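Local coordinates for single-stranded DNA-binding protein WHY3, chloroplastic (Arabidopsis thaliana, PDB 4KOQ) that binds single-stranded DNA, helping to keep the plastid genome stable in chloroplasts and to repress transcription of a kinesin gene in the nucleus, at residues A20-E25 and I137-A142. Residues are numbered along the deposited sequence; the frame is centred on the assembly and turned at random.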
ATOM      1  N   ALA A  20      15.810 -25.263  -9.233  1.00 25.30           N
ATOM      2  CA  ALA A  20      14.875 -24.538 -10.108  1.00 24.46           C
ATOM      3  C   ALA A  20      15.009 -23.043  -9.862  1.00 19.67           C
ATOM      4  O   ALA A  20      15.520 -22.646  -8.830  1.00 20.60           O
ATOM      5  CB  ALA A  20      13.484 -24.969  -9.826  1.00 24.03           C
ATOM      6  N   ALA A  21      14.588 -22.270 -10.856  1.00 22.00           N
ATOM      7  CA  ALA A  21      14.448 -20.836 -10.803  1.00 23.48           C
ATOM      8  C   ALA A  21      13.017 -20.443 -11.197  1.00 19.67           C
ATOM      9  O   ALA A  21      12.358 -21.140 -11.967  1.00 21.51           O
ATOM     10  CB  ALA A  21      15.443 -20.178 -11.784  1.00 24.53           C
ATOM     11  N   LEU A  22      12.570 -19.303 -10.692  1.00 19.05           N
ATOM     12  CA  LEU A  22      11.273 -18.724 -11.030  1.00 17.83           C
ATOM     13  C   LEU A  22      11.476 -17.233 -11.307  1.00 18.63           C
ATOM     14  O   LEU A  22      12.099 -16.547 -10.507  1.00 21.75           O
ATOM     15  CB  LEU A  22      10.329 -18.858  -9.819  1.00 22.39           C
ATOM     16  CG  LEU A  22       8.989 -18.128  -9.909  1.00 22.31           C
ATOM     17  CD1 LEU A  22       8.152 -18.595 -11.088  1.00 19.84           C
ATOM     18  CD2 LEU A  22       8.230 -18.255  -8.596  1.00 21.10           C
ATOM     19  N   THR A  23      10.980 -16.747 -12.426  1.00 19.20           N
ATOM     20  CA  THR A  23      10.980 -15.321 -12.697  1.00 21.74           C
ATOM     21  C   THR A  23       9.541 -14.877 -12.924  1.00 20.51           C
ATOM     22  O   THR A  23       8.747 -15.581 -13.536  1.00 22.31           O
ATOM     23  CB  THR A  23      11.834 -14.981 -13.960  1.00 28.37           C
ATOM     24  OG1 THR A  23      13.151 -15.493 -13.796  1.00 33.24           O
ATOM     25  CG2 THR A  23      11.929 -13.518 -14.153  1.00 23.29           C
ATOM     26  N   ILE A  24       9.203 -13.713 -12.385  1.00 19.61           N
ATOM     27  CA  ILE A  24       7.856 -13.160 -12.420  1.00 21.48           C
ATOM     28  C   ILE A  24       7.898 -11.781 -13.047  1.00 21.35           C
ATOM     29  O   ILE A  24       8.589 -10.887 -12.548  1.00 21.81           O
ATOM     30  CB  ILE A  24       7.277 -13.021 -11.005  1.00 20.56           C
ATOM     31  CG1 ILE A  24       7.329 -14.390 -10.323  1.00 19.41           C
ATOM     32  CG2 ILE A  24       5.863 -12.508 -11.035  1.00 22.91           C
ATOM     33  CD1 ILE A  24       6.911 -14.384  -8.895  1.00 27.43           C
ATOM     34  N   GLU A  25       7.166 -11.636 -14.143  1.00 22.07           N
ATOM     35  CA  GLU A  25       7.147 -10.386 -14.925  1.00 27.81           C
ATOM     36  C   GLU A  25       5.749  -9.816 -15.066  1.00 21.35           C
ATOM     37  O   GLU A  25       4.825 -10.486 -15.490  1.00 24.50           O
ATOM     38  CB  GLU A  25       7.716 -10.589 -16.340  1.00 34.43           C
ATOM     39  CG  GLU A  25       7.809  -9.254 -17.122  1.00 54.30           C
ATOM     40  CD  GLU A  25       9.235  -8.708 -17.356  1.00 54.46           C
ATOM     41  OE1 GLU A  25      10.127  -9.527 -17.693  1.00 64.91           O
ATOM     42  OE2 GLU A  25       9.454  -7.457 -17.221  1.00 38.31           O
ATOM     43  N   ILE A 137       9.541 -25.341  -6.833  1.00 18.36           N
ATOM     44  CA  ILE A 137      10.518 -24.432  -6.244  1.00 17.79           C
ATOM     45  C   ILE A 137      10.027 -24.027  -4.870  1.00 20.08           C
ATOM     46  O   ILE A 137       8.875 -23.673  -4.696  1.00 16.93           O
ATOM     47  CB  ILE A 137      10.808 -23.255  -7.149  1.00 23.04           C
ATOM     48  CG1 ILE A 137      12.024 -22.464  -6.617  1.00 20.65           C
ATOM     49  CG2 ILE A 137       9.573 -22.379  -7.280  1.00 19.34           C
ATOM     50  CD1 ILE A 137      12.451 -21.279  -7.463  1.00 21.08           C
ATOM     51  N   PRO A 138      10.877 -24.171  -3.864  1.00 19.54           N
ATOM     52  CA  PRO A 138      10.535 -23.688  -2.527  1.00 22.53           C
ATOM     53  C   PRO A 138      10.808 -22.190  -2.376  1.00 27.93           C
ATOM     54  O   PRO A 138      11.802 -21.666  -2.898  1.00 23.73           O
ATOM     55  CB  PRO A 138      11.490 -24.470  -1.623  1.00 23.67           C
ATOM     56  CG  PRO A 138      12.667 -24.712  -2.478  1.00 26.69           C
ATOM     57  CD  PRO A 138      12.189 -24.825  -3.897  1.00 20.67           C
ATOM     58  N   ILE A 139       9.902 -21.527  -1.681  1.00 19.93           N
ATOM     59  CA  ILE A 139       9.915 -20.069  -1.511  1.00 21.93           C
ATOM     60  C   ILE A 139       9.894 -19.864   0.002  1.00 22.48           C
ATOM     61  O   ILE A 139       8.972 -20.346   0.666  1.00 28.46           O
ATOM     62  CB  ILE A 139       8.614 -19.474  -2.174  1.00 26.97           C
ATOM     63  CG1 ILE A 139       8.503 -19.872  -3.668  1.00 25.82           C
ATOM     64  CG2 ILE A 139       8.514 -17.970  -2.083  1.00 27.29           C
ATOM     65  CD1 ILE A 139       9.671 -19.373  -4.504  1.00 23.37           C
ATOM     66  N   THR A 140      10.876 -19.169   0.553  1.00 22.90           N
ATOM     67  CA  THR A 140      10.885 -18.887   1.997  1.00 22.45           C
ATOM     68  C   THR A 140       9.788 -17.938   2.377  1.00 19.18           C
ATOM     69  O   THR A 140       9.255 -17.211   1.532  1.00 21.89           O
ATOM     70  CB  THR A 140      12.223 -18.286   2.496  1.00 24.61           C
ATOM     71  OG1 THR A 140      12.427 -16.984   1.927  1.00 22.31           O
ATOM     72  CG2 THR A 140      13.431 -19.212   2.163  1.00 25.16           C
ATOM     73  N   LYS A 141       9.477 -17.867   3.678  1.00 19.21           N
ATOM     74  CA  LYS A 141       8.492 -16.904   4.175  1.00 21.62           C
ATOM     75  C   LYS A 141       8.882 -15.465   3.766  1.00 18.28           C
ATOM     76  O   LYS A 141       8.006 -14.672   3.400  1.00 19.16           O
ATOM     77  CB  LYS A 141       8.365 -17.022   5.715  1.00 23.62           C
ATOM     78  CG  LYS A 141       7.411 -16.058   6.367  1.00 29.12           C
ATOM     79  CD  LYS A 141       7.417 -16.293   7.879  1.00 38.79           C
ATOM     80  CE  LYS A 141       6.524 -15.338   8.630  1.00 51.34           C
ATOM     81  NZ  LYS A 141       6.842 -15.398  10.103  1.00 48.01           N
ATOM     82  N   ALA A 142      10.174 -15.145   3.841  1.00 19.99           N
ATOM     83  CA  ALA A 142      10.680 -13.813   3.478  1.00 21.89           C
ATOM     84  C   ALA A 142      10.510 -13.525   1.997  1.00 19.31           C
ATOM     85  O   ALA A 142      10.097 -12.445   1.597  1.00 20.06           O
ATOM     86  CB  ALA A 142      12.121 -13.701   3.845  1.00 21.46           C
TER
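Ala20 and Leu22 meet Ile137 in a buried contact of apolar side chains between two sheets: strand 20-33 belongs to one antiparallel sheet, strand 131-140 to the other, and the strand pieces 20-25 and 137-140 cross at -63° with no hydrogen bond between them. Ile137 carries most of the packing. With its CG1 anti to the backbone N (chi1 -170°), its CD1 methyl is laid against the backbone of the opposing strand, 3.6 Å from Ala20 O and 3.8 Å from Leu22 N. Ala20 CB lies 4.2 Å from Ile137 CB, and the CA atoms of Ala20 and Ile137 are 5.8 Å apart, consistent with the small side chain of Ala20. Leu22 borders the same methyl through its CB, at 4.0 Å from Ile137 CD1, while its CD2 reaches on to a looser touch with Ile139 CD1 at 4.5 Å. Phe51 packs on both Leu22 and Ile137, and Phe120 on Ile137 and Ile139. Residues 17-22 are probably required for single-stranded DNA binding, and Ala20 to Leu22 form their buried end. Two four-stranded antiparallel sheets packed roughly perpendicular, with helices at the C-terminal end, are characteristic of the Whirly fold.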